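Local coordinates for protein dihydropteroate synthase (Xanthomonas albilineans, PDB 6OFW) that probably catalyses the condensation of para-aminobenzoate with 6-hydroxymethyl-7,8-dihydropterin diphosphate to 7,8-dihydropteroate, a precursor of folates, at residues P20-I25 and L260-V265; A221-K226 and A247-A252; V139-M144 and R185-D190; P97-T102 and M118-Q123. One frame throughout, in Å; residues are numbered along the deposited sequence.

Interaction 1: residues P20-I25 and L260-V265; sequences PRVMGI and LRVHDV. With 22D (4-{[(2-amino-4-oxo-3,4-dihydropteridin-6-yl)methyl]amino}benzoic acid), chain E; SO4 (sulfate ion), chain F.
M23 and R261 sit side by side on neighbouring parallel strands, 21-25 and 260-262, joined by a ladder of four backbone hydrogen bonds: L260 N to R21 O, M23 N to L260 O (2.8 Å), V262 N to M23 O, and I25 N to V262 O. Of the side chains, V22 CG1 crosses V262 CG2 at about a right angle on one face (3.6 Å), and M23 SD lies against R261 CG on the other (3.7 Å). At the C-terminal end, the extended R261 chain carries its guanidinium between I25 CG1 on one face and N8 of the bound pterin ligand on the other, 3.5 Å from the plane. I25 CD1 also sits over the H263 ring, a CH-pi contact 3.6 Å from the centroid. Polar bonds to the anion complete the site: R261 NH1 and NH2 hold sulfate O2 and O1 in nearly straight bonds, H263 NE2 donates to O3 (2.8 Å), and N27 adds another bond. D61 pairs with R261 NE, and S224 bonds H263 ND1. This is a TIM-barrel active site, ligand and anion bound at C-terminal strand ends; the sulfate, probably from the crystallisation liquor, may mark where the substrate's diphosphate binds.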
# COMPACT_ATOMS: atom_id res chain seq x y z
N PRO B 20 3.66 0.89 -14.48
CA PRO B 20 2.84 2.01 -13.97
C PRO B 20 3.69 3.19 -13.54
O PRO B 20 4.71 3.04 -12.86
CB PRO B 20 2.06 1.38 -12.81
CG PRO B 20 2.04 -0.10 -13.15
CD PRO B 20 3.41 -0.35 -13.71
N ARG B 21 3.31 4.36 -14.01
CA ARG B 21 4.03 5.61 -13.76
C ARG B 21 3.27 6.51 -12.81
O ARG B 21 2.06 6.37 -12.67
CB ARG B 21 4.33 6.32 -15.10
CG ARG B 21 5.19 5.47 -16.05
CD ARG B 21 6.62 5.34 -15.57
NE ARG B 21 7.44 4.48 -16.43
CZ ARG B 21 8.76 4.42 -16.37
NH1 ARG B 21 9.43 5.16 -15.49
NH2 ARG B 21 9.43 3.62 -17.19
N VAL B 22 3.97 7.41 -12.16
CA VAL B 22 3.39 8.31 -11.12
C VAL B 22 3.28 9.76 -11.60
O VAL B 22 4.29 10.37 -11.95
CB VAL B 22 4.13 8.18 -9.77
CG1 VAL B 22 3.58 9.11 -8.72
CG2 VAL B 22 4.09 6.75 -9.29
N MET B 23 2.06 10.27 -11.56
CA MET B 23 1.72 11.66 -11.91
C MET B 23 1.55 12.45 -10.61
O MET B 23 0.61 12.21 -9.92
CB MET B 23 0.48 11.72 -12.80
CG MET B 23 -0.13 13.07 -13.01
SD MET B 23 -1.74 12.95 -13.86
CE MET B 23 -1.28 13.36 -15.53
N GLY B 24 2.52 13.28 -10.28
CA GLY B 24 2.53 14.12 -9.07
C GLY B 24 1.56 15.28 -9.18
O GLY B 24 1.63 15.99 -10.14
N ILE B 25 0.70 15.43 -8.19
CA ILE B 25 -0.29 16.52 -8.17
C ILE B 25 0.33 17.84 -7.75
O ILE B 25 0.80 17.95 -6.63
CB ILE B 25 -1.50 16.15 -7.26
CG1 ILE B 25 -2.27 14.94 -7.83
CG2 ILE B 25 -2.44 17.37 -7.07
CD1 ILE B 25 -3.25 14.24 -6.86
N LEU B 260 -0.78 6.90 -12.39
CA LEU B 260 -1.42 7.11 -11.09
C LEU B 260 -1.27 8.53 -10.63
O LEU B 260 -0.15 9.00 -10.49
CB LEU B 260 -0.83 6.11 -10.05
CG LEU B 260 -0.96 4.62 -10.46
CD1 LEU B 260 0.08 3.79 -9.80
CD2 LEU B 260 -2.37 4.09 -10.24
N ARG B 261 -2.39 9.22 -10.43
CA ARG B 261 -2.39 10.65 -10.06
C ARG B 261 -2.45 10.78 -8.54
O ARG B 261 -3.51 10.55 -7.94
CB ARG B 261 -3.57 11.37 -10.76
CG ARG B 261 -3.51 12.88 -10.58
CD ARG B 261 -4.61 13.61 -11.34
NE ARG B 261 -4.53 15.05 -11.05
CZ ARG B 261 -5.06 15.64 -9.98
NH1 ARG B 261 -5.75 14.95 -9.09
NH2 ARG B 261 -4.91 16.95 -9.81
N VAL B 262 -1.30 11.11 -7.93
CA VAL B 262 -1.17 11.07 -6.47
C VAL B 262 -0.56 12.33 -5.83
O VAL B 262 0.22 13.03 -6.45
CB VAL B 262 -0.37 9.79 -6.03
CG1 VAL B 262 -0.84 8.54 -6.78
CG2 VAL B 262 1.13 9.97 -6.22
N HIS B 263 -0.90 12.57 -4.55
CA HIS B 263 -0.27 13.63 -3.74
C HIS B 263 1.01 13.03 -3.12
O HIS B 263 2.03 13.71 -3.04
CB HIS B 263 -1.19 14.05 -2.59
CG HIS B 263 -2.46 14.71 -3.03
ND1 HIS B 263 -3.64 14.01 -3.11
CD2 HIS B 263 -2.68 16.00 -3.40
CE1 HIS B 263 -4.54 14.88 -3.53
NE2 HIS B 263 -4.01 16.09 -3.70
N ASP B 264 0.93 11.75 -2.70
CA ASP B 264 1.97 11.06 -1.95
C ASP B 264 2.87 10.25 -2.86
O ASP B 264 2.79 9.03 -2.97
CB ASP B 264 1.35 10.23 -0.82
CG ASP B 264 0.41 11.09 -0.00
OD1 ASP B 264 0.91 11.87 0.86
OD2 ASP B 264 -0.80 11.04 -0.26
N VAL B 265 3.75 11.00 -3.51
CA VAL B 265 4.63 10.45 -4.53
C VAL B 265 5.62 9.43 -3.97
O VAL B 265 5.64 8.31 -4.49
CB VAL B 265 5.33 11.55 -5.37
CG1 VAL B 265 6.37 10.94 -6.32
CG2 VAL B 265 4.30 12.37 -6.15
C7 22D E . -8.54 16.71 -10.46
N8 22D E . -8.00 16.23 -11.72
C8A 22D E . -8.02 14.93 -12.06
N1 22D E . -7.47 14.56 -13.25
C2 22D E . -7.62 13.29 -13.61
N2 22D E . -7.22 12.89 -14.82
N3 22D E . -8.19 12.33 -12.81
C4 22D E . -8.70 12.56 -11.55
O4 22D E . -9.15 11.63 -10.89
C4A 22D E . -8.61 13.95 -11.14
N5 22D E . -9.07 14.34 -9.89
C6 22D E . -9.05 15.58 -9.59
C9 22D E . -9.62 16.07 -8.29
N10 22D E . -10.95 15.50 -8.19
CBX 22D E . -11.61 15.22 -7.02
CAR 22D E . -12.85 14.58 -7.06
CAT 22D E . -13.43 14.10 -5.90
CAQ 22D E . -11.01 15.46 -5.78
CAS 22D E . -11.60 14.99 -4.62
CBY 22D E . -12.80 14.27 -4.67
CBV 22D E . -13.28 13.57 -3.46
OAJ 22D E . -14.25 12.72 -3.67
OXT 22D E . -12.80 13.79 -2.37
S SO4 F . -6.79 17.30 -6.08
O1 SO4 F . -6.23 17.98 -7.27
O2 SO4 F . -6.77 15.89 -6.32
O3 SO4 F . -6.00 17.64 -4.91
O4 SO4 F . -8.15 17.75 -5.89

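Interaction 2: residues A221-K226 and A247-A252; sequences AGLSRK and AAHLLA. With 22D (4-{[(2-amino-4-oxo-3,4-dihydropteridin-6-yl)methyl]amino}benzoic acid), chain E.
The imidazole of H249 turns its edge to the backbone at G222-S224, and NE2 accepts the L223 amide N at 2.9 Å with an N-H...N angle of 169°. That bond is almost straight, although the donor stands 27° out of the ring plane. With CG anti to the carbonyl carbon (chi1 -69°), the ring reaches from helix 242-254 to the loop; its CE1 lies 3.3 Å from S224 N, also near the ring plane. The L223 and H249 side chains run past one another in opposite directions, and L223 CB rests on A248 CB at 4.1 Å. One helical turn further on, A221 CB meets A252 CB at 3.8 Å, where two methyls meet beside the end of strand 220-221. H249 also packs on L260 and V262 of strand 259-262.

At the end of the type II turn L223-K226, the K226 chain lies extended along the benzoate ring of the pterin ligand, with CE 3.5 Å from ligand CBX. Its NZ donates to ligand O4 (2.8 Å) and N5 (3.2 Å), and to G222 O, which it meets from above the carbonyl plane; F193 O is a further partner. The H249 bond thus ties the active-site loop after strand 220-221, which supplies a pterin-binding lysine in this TIM-barrel enzyme, to helix 242-254.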
# COMPACT_ATOMS: atom_id res chain seq x y z
N ALA B 221 -5.54 6.43 -13.15
CA ALA B 221 -6.41 6.35 -11.99
C ALA B 221 -5.95 7.39 -10.97
O ALA B 221 -4.76 7.49 -10.70
CB ALA B 221 -6.33 4.96 -11.37
N GLY B 222 -6.89 8.12 -10.41
CA GLY B 222 -6.64 9.12 -9.37
C GLY B 222 -7.59 8.94 -8.20
O GLY B 222 -8.70 9.33 -8.34
N LEU B 223 -7.15 8.34 -7.11
CA LEU B 223 -7.99 8.12 -5.91
C LEU B 223 -7.30 8.81 -4.74
O LEU B 223 -7.74 8.59 -3.65
CB LEU B 223 -8.13 6.63 -5.63
CG LEU B 223 -8.88 5.82 -6.67
CD1 LEU B 223 -7.96 4.83 -7.35
CD2 LEU B 223 -10.06 5.09 -6.07
N SER B 224 -6.33 9.65 -5.03
CA SER B 224 -5.49 10.28 -4.01
C SER B 224 -6.28 11.09 -2.97
O SER B 224 -6.82 12.08 -3.33
CB SER B 224 -4.40 11.08 -4.61
OG SER B 224 -3.48 11.39 -3.64
N ARG B 225 -6.27 10.61 -1.74
CA ARG B 225 -6.85 11.22 -0.52
C ARG B 225 -8.31 11.60 -0.71
O ARG B 225 -8.80 12.51 -0.04
CB ARG B 225 -6.05 12.47 -0.13
CG ARG B 225 -4.55 12.23 0.09
CD ARG B 225 -3.93 13.55 0.45
NE ARG B 225 -2.52 13.39 0.79
CZ ARG B 225 -1.77 14.37 1.26
NH1 ARG B 225 -2.29 15.57 1.46
NH2 ARG B 225 -0.50 14.15 1.55
N LYS B 226 -8.99 10.92 -1.62
CA LYS B 226 -10.36 11.23 -1.98
C LYS B 226 -11.35 10.77 -0.91
O LYS B 226 -11.04 9.90 -0.09
CB LYS B 226 -10.68 10.67 -3.39
CG LYS B 226 -10.07 11.57 -4.49
CD LYS B 226 -10.48 11.20 -5.89
CE LYS B 226 -9.88 12.18 -6.87
NZ LYS B 226 -10.14 11.82 -8.29
N ALA B 247 -2.62 2.12 -1.11
CA ALA B 247 -3.21 0.80 -1.38
C ALA B 247 -4.12 0.83 -2.60
O ALA B 247 -4.02 -0.06 -3.45
CB ALA B 247 -3.99 0.32 -0.17
N ALA B 248 -5.00 1.85 -2.73
CA ALA B 248 -5.91 1.99 -3.88
C ALA B 248 -5.14 2.11 -5.17
O ALA B 248 -5.48 1.45 -6.16
CB ALA B 248 -6.82 3.22 -3.69
N HIS B 249 -4.06 2.90 -5.16
CA HIS B 249 -3.22 3.07 -6.34
C HIS B 249 -2.45 1.81 -6.71
O HIS B 249 -2.34 1.51 -7.91
CB HIS B 249 -2.32 4.29 -6.22
CG HIS B 249 -3.12 5.56 -6.26
ND1 HIS B 249 -3.09 6.47 -5.23
CD2 HIS B 249 -3.96 6.01 -7.21
CE1 HIS B 249 -3.91 7.44 -5.57
NE2 HIS B 249 -4.46 7.21 -6.76
N LEU B 250 -2.00 1.02 -5.71
CA LEU B 250 -1.34 -0.25 -6.00
C LEU B 250 -2.32 -1.20 -6.62
O LEU B 250 -1.98 -1.85 -7.61
CB LEU B 250 -0.74 -0.85 -4.70
CG LEU B 250 -0.02 -2.20 -4.84
CD1 LEU B 250 1.08 -2.13 -5.92
CD2 LEU B 250 0.51 -2.68 -3.48
N LEU B 251 -3.57 -1.28 -6.09
CA LEU B 251 -4.63 -2.12 -6.65
C LEU B 251 -4.99 -1.69 -8.07
O LEU B 251 -5.22 -2.54 -8.94
CB LEU B 251 -5.90 -2.11 -5.75
CG LEU B 251 -5.73 -2.68 -4.33
CD1 LEU B 251 -6.94 -2.41 -3.48
CD2 LEU B 251 -5.46 -4.18 -4.36
N ALA B 252 -5.03 -0.36 -8.32
CA ALA B 252 -5.33 0.19 -9.65
C ALA B 252 -4.23 -0.25 -10.63
O ALA B 252 -4.56 -0.78 -11.70
CB ALA B 252 -5.41 1.73 -9.59
C7 22D E . -8.54 16.71 -10.46
N8 22D E . -8.00 16.23 -11.72
C8A 22D E . -8.02 14.93 -12.06
N1 22D E . -7.47 14.56 -13.25
C2 22D E . -7.62 13.29 -13.61
N2 22D E . -7.22 12.89 -14.82
N3 22D E . -8.19 12.33 -12.81
C4 22D E . -8.70 12.56 -11.55
O4 22D E . -9.15 11.63 -10.89
C4A 22D E . -8.61 13.95 -11.14
N5 22D E . -9.07 14.34 -9.89
C6 22D E . -9.05 15.58 -9.59
C9 22D E . -9.62 16.07 -8.29
N10 22D E . -10.95 15.50 -8.19
CBX 22D E . -11.61 15.22 -7.02
CAR 22D E . -12.85 14.58 -7.06
CAT 22D E . -13.43 14.10 -5.90
CAQ 22D E . -11.01 15.46 -5.78
CAS 22D E . -11.60 14.99 -4.62
CBY 22D E . -12.80 14.27 -4.67
CBV 22D E . -13.28 13.57 -3.46
OAJ 22D E . -14.25 12.72 -3.67
OXT 22D E . -12.80 13.79 -2.37

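Interaction 3: residues V139-M144 and R185-D190; sequences VPVVLM and RRLLID. With 22D (4-{[(2-amino-4-oxo-3,4-dihydropteridin-6-yl)methyl]amino}benzoic acid), chain E.
V139 lays its carbonyl O along R186 CD, where the extended arginine chain passes the start of strand 141-144. P140 follows with CB against L188 CD1 (3.9 Å), while its CA makes a C-H...O contact to R186 O; L8 of the N-terminal hairpin touches both P140 and L188. At V141 the parallel pairing begins: its N bonds to R186 O at 2.8 Å, and its O receives L188 N. V141 CG1, set between backbone N and carbonyl carbon (chi1 56°), lies side by side with L187 CD2 at 3.5 Å, tighter than usual van der Waals contact. On the opposite face, V142 CG2 touches L188 CB, and V142 CG1 reaches both D190 CB (3.9 Å) and N2 of the pterin ligand. L143 N bonds to L188 O; L143 O takes a weak bond from D190 N, and L143 CD1 meets L187 CD2 on the face covered by helix 162-179. M144 lies alongside D190, with CG 3.6 Å from D190 CG, before the chain bends at chi3 and brings SD to 3.5 Å from ligand N3. D190 points from its own strand into the site, where OD2 alone accepts two ligand donors, N3 (2.8 Å) and N2 (2.9 Å), and OD1 takes the amide of G192. Two donors on one oxygen and a backbone N-H on the other hold the carboxylate in place, so this acceptor, with apolar V142 and M144 beside it, recognises the N2/N3 donor pair of the pterin.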
# COMPACT_ATOMS: atom_id res chain seq x y z
N VAL B 139 0.09 16.80 -28.52
CA VAL B 139 0.52 16.43 -27.16
C VAL B 139 -0.44 15.33 -26.69
O VAL B 139 -1.59 15.33 -27.15
CB VAL B 139 0.50 17.62 -26.13
CG1 VAL B 139 1.59 18.66 -26.42
CG2 VAL B 139 -0.88 18.27 -26.03
N PRO B 140 -0.05 14.43 -25.75
CA PRO B 140 -1.03 13.44 -25.25
C PRO B 140 -2.16 14.14 -24.50
O PRO B 140 -1.99 15.25 -23.98
CB PRO B 140 -0.22 12.56 -24.29
CG PRO B 140 1.22 12.85 -24.59
CD PRO B 140 1.26 14.26 -25.08
N VAL B 141 -3.31 13.49 -24.42
CA VAL B 141 -4.49 14.03 -23.74
C VAL B 141 -5.18 12.95 -22.94
O VAL B 141 -5.43 11.85 -23.46
CB VAL B 141 -5.49 14.74 -24.70
CG1 VAL B 141 -5.95 13.83 -25.84
CG2 VAL B 141 -6.69 15.33 -23.95
N VAL B 142 -5.57 13.29 -21.68
CA VAL B 142 -6.33 12.42 -20.80
C VAL B 142 -7.80 12.73 -20.99
O VAL B 142 -8.22 13.86 -20.75
CB VAL B 142 -5.95 12.57 -19.30
CG1 VAL B 142 -6.79 11.64 -18.42
CG2 VAL B 142 -4.46 12.35 -19.08
N LEU B 143 -8.59 11.69 -21.33
CA LEU B 143 -10.03 11.74 -21.51
C LEU B 143 -10.68 11.14 -20.26
O LEU B 143 -10.67 9.92 -20.09
CB LEU B 143 -10.45 10.99 -22.79
CG LEU B 143 -9.81 11.42 -24.12
CD1 LEU B 143 -10.31 10.54 -25.29
CD2 LEU B 143 -10.09 12.89 -24.43
N MET B 144 -11.15 12.00 -19.35
CA MET B 144 -11.74 11.55 -18.10
C MET B 144 -13.24 11.50 -18.16
O MET B 144 -13.85 12.30 -18.87
CB MET B 144 -11.33 12.50 -16.96
CG MET B 144 -11.41 11.86 -15.56
SD MET B 144 -11.31 13.10 -14.23
CE MET B 144 -12.96 13.72 -14.28
N ARG B 185 -2.77 7.01 -30.41
CA ARG B 185 -1.54 6.82 -29.62
C ARG B 185 -1.24 7.98 -28.66
O ARG B 185 -0.35 7.86 -27.81
CB ARG B 185 -0.35 6.58 -30.55
N ARG B 186 -1.98 9.11 -28.81
CA ARG B 186 -1.82 10.28 -27.93
C ARG B 186 -2.87 10.27 -26.83
O ARG B 186 -2.88 11.15 -25.98
CB ARG B 186 -1.92 11.58 -28.75
CG ARG B 186 -0.67 11.84 -29.55
CD ARG B 186 -0.69 13.18 -30.25
NE ARG B 186 0.65 13.52 -30.73
CZ ARG B 186 1.08 13.30 -31.97
NH1 ARG B 186 0.27 12.75 -32.87
NH2 ARG B 186 2.31 13.63 -32.32
N LEU B 187 -3.76 9.27 -26.83
CA LEU B 187 -4.84 9.22 -25.87
C LEU B 187 -4.56 8.44 -24.60
O LEU B 187 -3.85 7.43 -24.62
CB LEU B 187 -6.12 8.68 -26.53
CG LEU B 187 -6.63 9.44 -27.78
CD1 LEU B 187 -7.85 8.77 -28.35
CD2 LEU B 187 -6.92 10.90 -27.47
N LEU B 188 -5.20 8.88 -23.51
CA LEU B 188 -5.22 8.19 -22.22
C LEU B 188 -6.66 8.30 -21.80
O LEU B 188 -7.35 9.24 -22.20
CB LEU B 188 -4.32 8.84 -21.17
CG LEU B 188 -2.82 8.81 -21.46
CD1 LEU B 188 -2.35 10.13 -22.06
CD2 LEU B 188 -2.05 8.51 -20.20
N ILE B 189 -7.15 7.33 -21.04
CA ILE B 189 -8.53 7.38 -20.49
C ILE B 189 -8.50 7.29 -18.96
O ILE B 189 -7.54 6.79 -18.43
CB ILE B 189 -9.45 6.35 -21.15
CG1 ILE B 189 -8.97 4.94 -20.86
CG2 ILE B 189 -9.58 6.66 -22.63
CD1 ILE B 189 -9.88 3.84 -21.37
N ASP B 190 -9.56 7.74 -18.32
CA ASP B 190 -9.59 7.79 -16.85
C ASP B 190 -11.04 7.68 -16.39
O ASP B 190 -11.80 8.52 -16.78
CB ASP B 190 -8.92 9.08 -16.40
CG ASP B 190 -8.89 9.33 -14.90
OD1 ASP B 190 -9.62 8.68 -14.19
OD2 ASP B 190 -8.07 10.13 -14.51
C7 22D E . -8.54 16.71 -10.46
N8 22D E . -8.00 16.23 -11.72
C8A 22D E . -8.02 14.93 -12.06
N1 22D E . -7.47 14.56 -13.25
C2 22D E . -7.62 13.29 -13.61
N2 22D E . -7.22 12.89 -14.82
N3 22D E . -8.19 12.33 -12.81
C4 22D E . -8.70 12.56 -11.55
O4 22D E . -9.15 11.63 -10.89
C4A 22D E . -8.61 13.95 -11.14
N5 22D E . -9.07 14.34 -9.89
C6 22D E . -9.05 15.58 -9.59
C9 22D E . -9.62 16.07 -8.29
N10 22D E . -10.95 15.50 -8.19
CBX 22D E . -11.61 15.22 -7.02
CAR 22D E . -12.85 14.58 -7.06
CAT 22D E . -13.43 14.10 -5.90
CAQ 22D E . -11.01 15.46 -5.78
CAS 22D E . -11.60 14.99 -4.62
CBY 22D E . -12.80 14.27 -4.67
CBV 22D E . -13.28 13.57 -3.46
OAJ 22D E . -14.25 12.72 -3.67
OXT 22D E . -12.80 13.79 -2.37

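Interaction 4: residues P97-T102 and M118-Q123; sequences PLSVDT and MINDVQ. With 22D (4-{[(2-amino-4-oxo-3,4-dihydropteridin-6-yl)methyl]amino}benzoic acid), chain E.
N120 O is gripped by T102 N across the strands (3.1 Å) and by a water that donates to it at 2.8 Å. The same water donates to D101 OD1 (2.7 Å) and accepts from V122 N, tying the end of strand 98-101 to the turn after strand 118-121. Along the strands, V100 N bonds to M118 O and N120 N to V100 O; M118 N to L98 O is weak. V100 CG1 and I119 CG1 lie side by side on the face covered by helix 105-114.

On the other face, D101 and N120 point the same way with carboxylate and amide planes 51° apart. D101 OD2 lies 3.2 Å from N120 ND2, but the angle is too poor for a hydrogen bond; D101 OD2 also stands 2.8 Å from ligand N8. N120 CG anti to its backbone N (chi1 175°) carries the amide to the pterin: OD1 accepts ligand N2 at 2.7 Å and 174°, while ND2 donates to N1 at 2.9 Å. D61 takes a second bond from ND2 and one from S99 OG, which sits 3.2 Å from N120 CB, so D61, a second-shell carboxylate, helps fix the amide's rotation. D121 OD1 accepts Q123 N in an Asx turn that shapes the loop. The segments are the two strands of a beta-alpha-beta unit of the TIM barrel, and their C-terminal ends make the asparagine side of its pterin pocket.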
# COMPACT_ATOMS: atom_id res chain seq x y z
N PRO B 97 8.13 15.38 -17.86
CA PRO B 97 6.98 15.79 -18.63
C PRO B 97 5.99 16.55 -17.71
O PRO B 97 5.86 16.19 -16.57
CB PRO B 97 6.32 14.47 -19.06
CG PRO B 97 7.32 13.40 -18.81
CD PRO B 97 8.30 13.95 -17.83
N LEU B 98 5.30 17.54 -18.27
CA LEU B 98 4.38 18.35 -17.50
C LEU B 98 3.00 18.29 -18.09
O LEU B 98 2.81 18.43 -19.29
CB LEU B 98 4.86 19.82 -17.37
CG LEU B 98 6.30 20.09 -16.86
CD1 LEU B 98 6.59 21.58 -16.81
CD2 LEU B 98 6.52 19.51 -15.45
N SER B 99 2.02 18.00 -17.26
CA SER B 99 0.64 17.94 -17.67
C SER B 99 -0.06 19.18 -17.16
O SER B 99 0.23 19.65 -16.07
CB SER B 99 -0.03 16.71 -17.09
OG SER B 99 -1.43 16.76 -17.29
N VAL B 100 -1.02 19.69 -17.94
CA VAL B 100 -1.85 20.80 -17.49
C VAL B 100 -3.24 20.27 -17.24
O VAL B 100 -3.86 19.64 -18.11
CB VAL B 100 -1.79 22.07 -18.38
CG1 VAL B 100 -2.27 21.79 -19.79
CG2 VAL B 100 -2.55 23.22 -17.74
N ASP B 101 -3.72 20.46 -16.03
CA ASP B 101 -5.04 19.99 -15.64
C ASP B 101 -6.03 21.12 -15.91
O ASP B 101 -6.16 22.04 -15.09
CB ASP B 101 -5.04 19.59 -14.17
CG ASP B 101 -6.23 18.78 -13.70
OD1 ASP B 101 -7.32 18.96 -14.25
OD2 ASP B 101 -6.06 17.97 -12.77
N THR B 102 -6.69 21.08 -17.08
CA THR B 102 -7.64 22.11 -17.50
C THR B 102 -8.63 21.58 -18.50
O THR B 102 -8.31 20.62 -19.22
CB THR B 102 -6.89 23.35 -18.07
OG1 THR B 102 -7.81 24.42 -18.25
CG2 THR B 102 -6.11 23.06 -19.36
N MET B 118 1.39 17.71 -21.91
CA MET B 118 0.21 16.85 -21.89
C MET B 118 -0.96 17.66 -21.39
O MET B 118 -0.78 18.58 -20.58
CB MET B 118 0.48 15.65 -20.93
CG MET B 118 -0.73 14.75 -20.63
SD MET B 118 -0.39 13.40 -19.46
CE MET B 118 0.80 12.51 -20.36
N ILE B 119 -2.16 17.31 -21.83
CA ILE B 119 -3.39 17.95 -21.37
C ILE B 119 -4.20 16.93 -20.59
O ILE B 119 -4.51 15.84 -21.10
CB ILE B 119 -4.23 18.58 -22.53
CG1 ILE B 119 -3.44 19.74 -23.20
CG2 ILE B 119 -5.60 19.09 -22.02
CD1 ILE B 119 -3.77 19.97 -24.61
N ASN B 120 -4.52 17.27 -19.34
CA ASN B 120 -5.31 16.40 -18.50
C ASN B 120 -6.69 17.03 -18.43
O ASN B 120 -6.88 18.03 -17.73
CB ASN B 120 -4.63 16.22 -17.12
CG ASN B 120 -5.46 15.44 -16.17
OD1 ASN B 120 -6.26 14.63 -16.58
ND2 ASN B 120 -5.31 15.71 -14.89
N ASP B 121 -7.65 16.50 -19.18
CA ASP B 121 -8.97 17.13 -19.26
C ASP B 121 -10.11 16.39 -18.56
O ASP B 121 -10.64 15.39 -19.07
CB ASP B 121 -9.32 17.40 -20.74
CG ASP B 121 -10.54 18.28 -20.97
OD1 ASP B 121 -11.18 18.71 -19.97
OD2 ASP B 121 -10.87 18.55 -22.13
N VAL B 122 -10.59 16.96 -17.44
CA VAL B 122 -11.74 16.41 -16.70
C VAL B 122 -13.02 16.35 -17.56
O VAL B 122 -13.92 15.57 -17.26
CB VAL B 122 -12.04 17.13 -15.35
CG1 VAL B 122 -10.89 16.95 -14.36
CG2 VAL B 122 -12.38 18.62 -15.54
N GLN B 123 -13.11 17.20 -18.59
CA GLN B 123 -14.27 17.27 -19.49
C GLN B 123 -14.11 16.44 -20.76
O GLN B 123 -15.01 16.46 -21.61
CB GLN B 123 -14.60 18.73 -19.80
CG GLN B 123 -15.37 19.42 -18.67
CD GLN B 123 -16.82 18.99 -18.66
OE1 GLN B 123 -17.28 18.30 -17.74
NE2 GLN B 123 -17.57 19.38 -19.68
C7 22D E . -8.54 16.71 -10.46
N8 22D E . -8.00 16.23 -11.72
C8A 22D E . -8.02 14.93 -12.06
N1 22D E . -7.47 14.56 -13.25
C2 22D E . -7.62 13.29 -13.61
N2 22D E . -7.22 12.89 -14.82
N3 22D E . -8.19 12.33 -12.81
C4 22D E . -8.70 12.56 -11.55
O4 22D E . -9.15 11.63 -10.89
C4A 22D E . -8.61 13.95 -11.14
N5 22D E . -9.07 14.34 -9.89
C6 22D E . -9.05 15.58 -9.59
C9 22D E . -9.62 16.07 -8.29
N10 22D E . -10.95 15.50 -8.19
CBX 22D E . -11.61 15.22 -7.02
CAR 22D E . -12.85 14.58 -7.06
CAT 22D E . -13.43 14.10 -5.90
CAQ 22D E . -11.01 15.46 -5.78
CAS 22D E . -11.60 14.99 -4.62
CBY 22D E . -12.80 14.27 -4.67
CBV 22D E . -13.28 13.57 -3.46
OAJ 22D E . -14.25 12.72 -3.67
OXT 22D E . -12.80 13.79 -2.37
O HOH W 1 -9.01 19.27 -16.34

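How the interactions relate
Along the chain, interactions 4, 3 and 2 come in that order, all between the segments of interaction 1, whose strands 21-27 and 259-262 bring early and late parts of the barrel together. Interactions 1, 3 and 4 share one parallel sheet. Strands 118-121 and 141-144 are neighbours, so interactions 4 and 3, centres about 9 Å apart, join through V142 N to I119 O. A long, weak ion pair between R261 and D101 joins interactions 1 and 4. Interactions 1 and 2, centres also about 9 Å apart, are tied by H263-S224 and D264-R225; interactions 2 and 3 lie about 19 Å apart. All four touch the ligand, three from strand ends and interaction 2 from a loop.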